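Putative isomerase (Streptomyces coelicolor A3, PDB 2OQH) probably catalyses the dehydration of D-glucarate to 5-dehydro-4-deoxy-D-glucarate, as a member of the enolase superfamily. Local coordinates at residues 232-236 / 261-265; 246-252 / 272-276; 255-259 / 289-293. One frame throughout, in Å; residues are numbered along the deposited sequence.

Interaction 1. Residues 232-236 / 261-265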
loop_
_atom_site.group_PDB
_atom_site.type_symbol
_atom_site.label_atom_id
_atom_site.label_comp_id
_atom_site.label_asym_id
_atom_site.label_seq_id
_atom_site.Cartn_x
_atom_site.Cartn_y
_atom_site.Cartn_z
HETATM N N MSE A 232 4.133 5.496 20.301
HETATM C CA MSE A 232 3.667 4.146 19.987
HETATM C C MSE A 232 4.169 3.106 20.989
HETATM O O MSE A 232 3.431 2.191 21.362
HETATM C CB MSE A 232 4.091 3.756 18.566
HETATM C CG MSE A 232 3.357 4.524 17.459
HETATM SE SE MSE A 232 1.492 3.971 17.255
HETATM C CE MSE A 232 1.815 2.480 16.069
ATOM N N ALA A 233 5.419 3.242 21.420
ATOM C CA ALA A 233 5.981 2.306 22.386
ATOM C C ALA A 233 5.180 2.411 23.685
ATOM O O ALA A 233 4.907 1.407 24.338
ATOM C CB ALA A 233 7.457 2.619 22.647
ATOM N N GLN A 234 4.798 3.632 24.050
ATOM C CA GLN A 234 4.022 3.841 25.269
ATOM C C GLN A 234 2.651 3.172 25.164
ATOM O O GLN A 234 2.170 2.574 26.124
ATOM C CB GLN A 234 3.847 5.336 25.544
ATOM C CG GLN A 234 5.128 6.061 25.969
ATOM C CD GLN A 234 5.694 5.552 27.283
ATOM O OE1 GLN A 234 4.952 5.211 28.208
ATOM N NE2 GLN A 234 7.018 5.518 27.381
ATOM N N VAL A 235 2.021 3.262 23.997
ATOM C CA VAL A 235 0.717 2.641 23.829
ATOM C C VAL A 235 0.851 1.125 23.950
ATOM O O VAL A 235 0.061 0.482 24.637
ATOM C CB VAL A 235 0.090 2.984 22.469
ATOM C CG1 VAL A 235 -1.236 2.246 22.311
ATOM C CG2 VAL A 235 -0.131 4.486 22.361
ATOM N N LYS A 236 1.865 0.569 23.297
ATOM C CA LYS A 236 2.128 -0.873 23.314
ATOM C C LYS A 236 2.369 -1.397 24.728
ATOM O O LYS A 236 1.977 -2.513 25.063
ATOM C CB LYS A 236 3.344 -1.187 22.427
ATOM C CG LYS A 236 3.718 -2.665 22.314
ATOM C CD LYS A 236 4.303 -2.955 20.927
ATOM C CE LYS A 236 5.522 -3.867 20.975
ATOM N NZ LYS A 236 5.253 -5.225 21.505
ATOM N N LEU A 261 13.008 -0.159 21.143
ATOM C CA LEU A 261 12.042 0.524 21.995
ATOM C C LEU A 261 10.698 -0.200 22.059
ATOM O O LEU A 261 9.767 0.285 22.697
ATOM C CB LEU A 261 11.832 1.965 21.513
ATOM C CG LEU A 261 13.068 2.874 21.561
ATOM C CD1 LEU A 261 12.697 4.257 21.062
ATOM C CD2 LEU A 261 13.610 2.958 22.976
ATOM N N ASN A 262 10.606 -1.353 21.394
ATOM C CA ASN A 262 9.380 -2.158 21.377
ATOM C C ASN A 262 8.157 -1.326 21.025
ATOM O O ASN A 262 7.144 -1.372 21.721
ATOM C CB ASN A 262 9.169 -2.811 22.743
ATOM C CG ASN A 262 10.271 -3.780 23.090
ATOM O OD1 ASN A 262 10.449 -4.792 22.422
ATOM N ND2 ASN A 262 11.023 -3.470 24.131
ATOM N N ALA A 263 8.254 -0.591 19.925
ATOM C CA ALA A 263 7.186 0.298 19.483
ATOM C C ALA A 263 6.038 -0.306 18.681
ATOM O O ALA A 263 4.945 0.253 18.688
ATOM C CB ALA A 263 7.791 1.457 18.692
ATOM N N VAL A 264 6.266 -1.422 17.991
ATOM C CA VAL A 264 5.211 -2.007 17.168
ATOM C C VAL A 264 5.168 -3.536 17.129
ATOM O O VAL A 264 6.157 -4.206 17.416
ATOM C CB VAL A 264 5.319 -1.503 15.713
ATOM C CG1 VAL A 264 5.304 0.035 15.676
ATOM C CG2 VAL A 264 6.596 -2.029 15.081
ATOM N N ASP A 265 4.011 -4.075 16.751
ATOM C CA ASP A 265 3.811 -5.522 16.653
ATOM C C ASP A 265 3.597 -5.942 15.202
ATOM O O ASP A 265 3.820 -7.096 14.834
ATOM C CB ASP A 265 2.584 -5.951 17.463
ATOM C CG ASP A 265 2.679 -5.556 18.921
ATOM O OD1 ASP A 265 3.594 -6.063 19.609
ATOM O OD2 ASP A 265 1.841 -4.742 19.379
HETATM O O HOH W 1 6.546 -0.872 24.293
#
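Lys236 and Asp265 close the contact between helix 228-238 and the loop 261-265 with a salt bridge, NZ to OD1 at 2.7 Å. The ammonium meets the syn side of OD1 but stands 26° out of the carboxylate plane. The other carboxylate oxygen, OD2, accepts from the backbone N of Leu243, so Asp265 binds a lysine with one oxygen and the start of strand 243-245 with the other. With CG of Lys236 anti to its backbone N (chi1 -178°), the chain runs along the loop, and CE passes 3.1 Å from Asn262 O before NZ turns to the acid. Asn262 O is not satisfied by the lysine: it accepts from a water at 2.7 Å, and the same water donates to Ala233 O at 2.8 Å, joining helix and loop through two carbonyls. Asn262 itself leaves the helix before it with positive phi (50°), the turn of a Schellman motif, and this brings the following backbone against the helix. There the packing is close: Ala233 CA lies 3.7 Å from Ala263 CA, and Ala233 CB sits 3.3 Å from Leu261 O. Met232 CB covers Ala263 O at 3.6 Å; this carbonyl is buried by the contact and has no hydrogen-bonding partner in the model. Further in, the selenomethionine methyl CE of Met232 approaches Val264 CG1, both side chains also lying on Thr245 of strand 243-245. Such a junction, where the loop from one barrel helix into its next strand packs on the preceding helix, belongs to the N-terminal ends of the strands in the enolase-superfamily barrel.

Interaction 2. Residues 246-252 / 272-276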
loop_
_atom_site.group_PDB
_atom_site.type_symbol
_atom_site.label_atom_id
_atom_site.label_comp_id
_atom_site.label_asym_id
_atom_site.label_seq_id
_atom_site.Cartn_x
_atom_site.Cartn_y
_atom_site.Cartn_z
ATOM N N ASN A 246 2.545 2.502 9.675
ATOM C CA ASN A 246 3.028 2.749 8.323
ATOM C C ASN A 246 3.365 4.230 8.341
ATOM O O ASN A 246 3.416 4.885 7.308
ATOM C CB ASN A 246 1.983 2.409 7.242
ATOM C CG ASN A 246 0.747 3.284 7.299
ATOM O OD1 ASN A 246 0.817 4.503 7.168
ATOM N ND2 ASN A 246 -0.403 2.653 7.484
HETATM N N MSE A 247 3.603 4.734 9.555
HETATM C CA MSE A 247 3.951 6.132 9.787
HETATM C C MSE A 247 5.170 6.365 10.691
HETATM O O MSE A 247 5.911 7.320 10.468
HETATM C CB MSE A 247 2.760 6.892 10.376
HETATM C CG MSE A 247 1.609 7.106 9.399
HETATM SE SE MSE A 247 0.110 8.043 10.207
HETATM C CE MSE A 247 0.879 9.803 10.315
ATOM N N CYS A 248 5.384 5.528 11.707
ATOM C CA CYS A 248 6.538 5.746 12.584
ATOM C C CYS A 248 7.752 4.886 12.201
ATOM O O CYS A 248 8.851 5.092 12.712
ATOM C CB CYS A 248 6.164 5.539 14.062
ATOM S SG CYS A 248 5.972 3.846 14.622
ATOM N N VAL A 249 7.535 3.929 11.300
ATOM C CA VAL A 249 8.597 3.068 10.780
ATOM C C VAL A 249 8.323 2.995 9.282
ATOM O O VAL A 249 7.551 2.146 8.836
ATOM C CB VAL A 249 8.546 1.636 11.358
ATOM C CG1 VAL A 249 9.576 0.759 10.647
ATOM C CG2 VAL A 249 8.819 1.657 12.855
ATOM N N VAL A 250 8.942 3.893 8.513
ATOM C CA VAL A 250 8.729 3.944 7.064
ATOM C C VAL A 250 10.012 3.842 6.238
ATOM O O VAL A 250 10.021 4.123 5.042
ATOM C CB VAL A 250 7.992 5.245 6.662
ATOM C CG1 VAL A 250 6.696 5.367 7.453
ATOM C CG2 VAL A 250 8.878 6.458 6.916
ATOM N N ARG A 251 11.090 3.436 6.893
ATOM C CA ARG A 251 12.387 3.281 6.251
ATOM C C ARG A 251 13.239 2.459 7.202
ATOM O O ARG A 251 13.028 2.499 8.409
ATOM C CB ARG A 251 13.033 4.650 6.011
ATOM C CG ARG A 251 13.261 5.459 7.270
ATOM C CD ARG A 251 13.867 6.826 6.965
ATOM N NE ARG A 251 14.321 7.451 8.203
ATOM C CZ ARG A 251 15.329 8.321 8.292
ATOM N NH1 ARG A 251 16.003 8.687 7.210
ATOM N NH2 ARG A 251 15.675 8.807 9.479
ATOM N N PHE A 252 14.193 1.711 6.664
ATOM C CA PHE A 252 15.039 0.877 7.504
ATOM C C PHE A 252 15.742 1.613 8.641
ATOM O O PHE A 252 15.959 1.032 9.697
ATOM C CB PHE A 252 16.040 0.121 6.632
ATOM C CG PHE A 252 15.401 -0.972 5.831
ATOM C CD1 PHE A 252 14.999 -2.155 6.447
ATOM C CD2 PHE A 252 15.147 -0.806 4.471
ATOM C CE1 PHE A 252 14.339 -3.156 5.722
ATOM C CE2 PHE A 252 14.489 -1.796 3.738
ATOM C CZ PHE A 252 14.089 -2.974 4.362
ATOM N N TYR A 272 5.883 1.670 -2.775
ATOM C CA TYR A 272 5.967 3.073 -3.113
ATOM C C TYR A 272 6.445 3.938 -1.970
ATOM O O TYR A 272 6.934 5.047 -2.191
ATOM C CB TYR A 272 4.606 3.508 -3.655
ATOM C CG TYR A 272 4.196 2.529 -4.724
ATOM C CD1 TYR A 272 4.900 2.464 -5.926
ATOM C CD2 TYR A 272 3.250 1.540 -4.466
ATOM C CE1 TYR A 272 4.690 1.433 -6.834
ATOM C CE2 TYR A 272 3.030 0.493 -5.373
ATOM C CZ TYR A 272 3.760 0.445 -6.554
ATOM O OH TYR A 272 3.598 -0.607 -7.435
ATOM N N LYS A 273 6.337 3.424 -0.752
ATOM C CA LYS A 273 6.791 4.161 0.417
ATOM C C LYS A 273 8.252 3.804 0.743
ATOM O O LYS A 273 9.021 4.651 1.194
ATOM C CB LYS A 273 5.872 3.844 1.607
ATOM C CG LYS A 273 6.191 4.595 2.893
ATOM C CD LYS A 273 5.183 4.254 4.006
ATOM C CE LYS A 273 3.853 4.973 3.830
ATOM N NZ LYS A 273 3.742 6.154 4.731
ATOM N N TRP A 274 8.624 2.551 0.486
ATOM C CA TRP A 274 9.969 2.054 0.760
ATOM C C TRP A 274 10.954 2.095 -0.417
ATOM O O TRP A 274 12.107 1.685 -0.290
ATOM C CB TRP A 274 9.870 0.636 1.329
ATOM C CG TRP A 274 9.258 0.629 2.706
ATOM C CD1 TRP A 274 7.972 0.952 3.032
ATOM C CD2 TRP A 274 9.931 0.372 3.946
ATOM N NE1 TRP A 274 7.802 0.920 4.397
ATOM C CE2 TRP A 274 8.988 0.564 4.983
ATOM C CE3 TRP A 274 11.240 -0.002 4.284
ATOM C CZ2 TRP A 274 9.316 0.397 6.339
ATOM C CZ3 TRP A 274 11.567 -0.167 5.636
ATOM C CH2 TRP A 274 10.607 0.033 6.642
ATOM N N GLY A 275 10.487 2.568 -1.567
ATOM C CA GLY A 275 11.365 2.698 -2.714
ATOM C C GLY A 275 11.545 1.542 -3.679
ATOM O O GLY A 275 12.264 1.690 -4.669
ATOM N N GLY A 276 10.916 0.400 -3.427
ATOM C CA GLY A 276 11.088 -0.703 -4.354
ATOM C C GLY A 276 10.622 -2.064 -3.882
ATOM O O GLY A 276 10.210 -2.246 -2.731
HETATM O O HOH W 2 1.203 6.658 5.423
HETATM O O HOH W 3 5.833 1.543 6.660
HETATM O O HOH W 4 9.102 6.371 3.556
HETATM O O HOH W 5 11.650 3.725 3.031
#
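The indole of Trp274 carries the Val250-Arg251 peptide over one face, with Val250 O 3.7 Å above the ring plane near its centre and Arg251 N 3.4 Å above it toward the rim. The contact joins the loop after strand 243-245 to the short helix 271-274 after strand 266-269, two adjacent parallel strands of the beta/alpha barrel, at their C-terminal ends, where enolase-superfamily active sites lie. Water 5 lies over that indole face too. At the edge, near the plane, come Val249 O by CZ2 and water 3, which accepts a hydrogen bond from NE1 and donates to Val249 O. Phe252 completes a T-shaped pair: the CZ3 edge of the indole points at the centre of the phenyl face, planes at 79°, centroids 5.0 Å apart. Val250 O accepts from both water 4 and water 5; water 4 also donates to Lys273 O, and water 5 does so weakly, tying the loop backbone to that of the short helix. A chi1 of -177° sets Lys273 CG opposite its own N, and the chain stays extended to CD, which brushes Val250 CG1 at 3.9 Å; the bends beyond carry the ammonium to Asn246. Water 2 accepts from NZ and donates to Asn246 OD1 at 2.8 Å. Lys273 NZ itself donates to Asn246 O at 2.9 Å, with a C=O...N angle of 173°, almost straight off the carbonyl.

Interaction 3. Residues 255-259 / 289-293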
loop_
_atom_site.group_PDB
_atom_site.type_symbol
_atom_site.label_atom_id
_atom_site.label_comp_id
_atom_site.label_asym_id
_atom_site.label_seq_id
_atom_site.Cartn_x
_atom_site.Cartn_y
_atom_site.Cartn_z
ATOM N N PHE A 255 13.827 1.086 11.658
ATOM C CA PHE A 255 13.652 -0.262 12.173
ATOM C C PHE A 255 14.341 -0.616 13.490
ATOM O O PHE A 255 13.676 -0.998 14.445
ATOM C CB PHE A 255 14.051 -1.286 11.116
ATOM C CG PHE A 255 13.438 -2.634 11.340
ATOM C CD1 PHE A 255 12.162 -2.916 10.864
ATOM C CD2 PHE A 255 14.122 -3.613 12.062
ATOM C CE1 PHE A 255 11.563 -4.159 11.102
ATOM C CE2 PHE A 255 13.538 -4.860 12.312
ATOM C CZ PHE A 255 12.253 -5.134 11.829
ATOM N N ALA A 256 15.667 -0.518 13.530
ATOM C CA ALA A 256 16.424 -0.846 14.734
ATOM C C ALA A 256 15.890 -0.092 15.953
ATOM O O ALA A 256 15.601 -0.698 16.981
ATOM C CB ALA A 256 17.901 -0.546 14.526
ATOM N N PRO A 257 15.757 1.241 15.857
ATOM C CA PRO A 257 15.240 1.989 17.007
ATOM C C PRO A 257 13.851 1.492 17.443
ATOM O O PRO A 257 13.593 1.321 18.630
ATOM C CB PRO A 257 15.213 3.426 16.496
ATOM C CG PRO A 257 16.358 3.454 15.532
ATOM C CD PRO A 257 16.168 2.162 14.782
ATOM N N ALA A 258 12.964 1.253 16.480
ATOM C CA ALA A 258 11.618 0.780 16.798
ATOM C C ALA A 258 11.649 -0.568 17.522
ATOM O O ALA A 258 10.846 -0.817 18.420
ATOM C CB ALA A 258 10.782 0.661 15.524
HETATM N N MSE A 259 12.567 -1.437 17.125
HETATM C CA MSE A 259 12.667 -2.741 17.765
HETATM C C MSE A 259 13.224 -2.601 19.177
HETATM O O MSE A 259 12.699 -3.191 20.112
HETATM C CB MSE A 259 13.561 -3.679 16.949
HETATM C CG MSE A 259 13.028 -3.992 15.564
HETATM SE SE MSE A 259 11.334 -4.914 15.653
HETATM C CE MSE A 259 10.131 -3.392 15.502
ATOM N N THR A 289 12.099 -12.222 11.262
ATOM C CA THR A 289 13.206 -12.325 12.207
ATOM C C THR A 289 12.813 -11.779 13.572
ATOM O O THR A 289 13.189 -12.328 14.606
ATOM C CB THR A 289 14.444 -11.548 11.701
ATOM O OG1 THR A 289 14.904 -12.132 10.478
ATOM C CG2 THR A 289 15.575 -11.585 12.739
ATOM N N PHE A 290 12.034 -10.707 13.580
ATOM C CA PHE A 290 11.634 -10.101 14.837
ATOM C C PHE A 290 10.239 -10.452 15.304
ATOM O O PHE A 290 9.697 -9.802 16.194
ATOM C CB PHE A 290 11.794 -8.590 14.739
ATOM C CG PHE A 290 13.215 -8.138 14.914
ATOM C CD1 PHE A 290 13.718 -7.870 16.190
ATOM C CD2 PHE A 290 14.065 -8.018 13.818
ATOM C CE1 PHE A 290 15.066 -7.507 16.374
ATOM C CE2 PHE A 290 15.414 -7.656 13.991
ATOM C CZ PHE A 290 15.904 -7.395 15.278
ATOM N N GLY A 291 9.668 -11.493 14.712
ATOM C CA GLY A 291 8.335 -11.915 15.098
ATOM C C GLY A 291 7.284 -10.827 14.982
ATOM O O GLY A 291 6.461 -10.649 15.877
ATOM N N LEU A 292 7.317 -10.088 13.880
ATOM C CA LEU A 292 6.345 -9.031 13.654
ATOM C C LEU A 292 5.375 -9.468 12.577
ATOM O O LEU A 292 5.743 -10.214 11.674
ATOM C CB LEU A 292 7.032 -7.753 13.166
ATOM C CG LEU A 292 8.123 -7.103 14.009
ATOM C CD1 LEU A 292 8.603 -5.856 13.286
ATOM C CD2 LEU A 292 7.590 -6.765 15.401
ATOM N N GLY A 293 4.131 -9.019 12.678
ATOM C CA GLY A 293 3.179 -9.331 11.638
ATOM C C GLY A 293 3.497 -8.324 10.543
ATOM O O GLY A 293 4.248 -7.372 10.780
#
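Met259 N donates to Phe255 O at 2.9 Å, a backbone bond that places the two side chains one helical turn apart, and both then meet Phe290 and Leu292. Across the contact everything is apolar. Phe255, its chi1 near trans (-158°), turns its ring from helix 252-260 toward the end of helix 277-289, and CE2 comes to 3.5 Å from Phe290 CD2. The rings form an offset edge-to-face pair, Phe255 supplying the edge and Phe290 the face, with planes at 69° and centroids 5.5 Å apart. Met259 approaches that same face of Phe290: CG lies over it, toward the rim, as a CH-pi contact 4.1 Å from the ring centroid. Its selenium, SE, stands oblique to the ring at 3.8 Å from Phe290 CG, in the Met-aromatic manner. Bends at chi2 and chi3 then carry the methyl onward to Leu292, the two side chains meeting tip to tip with CE 3.6 Å from CD1. Leu292 CD1 is also approached by Phe255 CZ at 4.0 Å, so that this one methyl touches both residues of the helical turn. A serine in place of Phe255 would probably open a gap beside Phe290 CD2 and Leu292 CD1, and leave the Phe290 ring freer to turn without its edge partner. Phe290 and Leu292 flank Gly291, whose positive phi makes it the C-prime residue of the Schellman motif ending helix 277-289. Phe255 also meets His286 of that helix edge-to-face, and both Phe255 and Leu292 rest on Ile267 of strand 266-269. The contact thus brings together two outer helices of the barrel, 252-260 and 277-289, where the chain turns inward to strand 293-296.

How the interactions relate
All three contacts lie in one sector of the barrel, built on strands 243-245, 266-269 and 293-296. Their segments alternate along the chain, 232-236, 246-252, 255-259, 261-265, 272-276 and 289-293, so the three contacts interleave along the sequence. Interactions 1 and 3 have centres about 10 Å apart, joined by Asp265 O with Gly293 N, a probable hydrogen bond at 2.9 Å. Interaction 2 lies deeper, its centre about 17 Å from interaction 1 and 13 Å from interaction 3. Val249 CG2 reaches Ala258 CB at 3.5 Å. Through Cys248, the loop at the C-terminal end of strand 243-245 packs on Val264, just before strand 266-269, and on Met232 of helix 228-238.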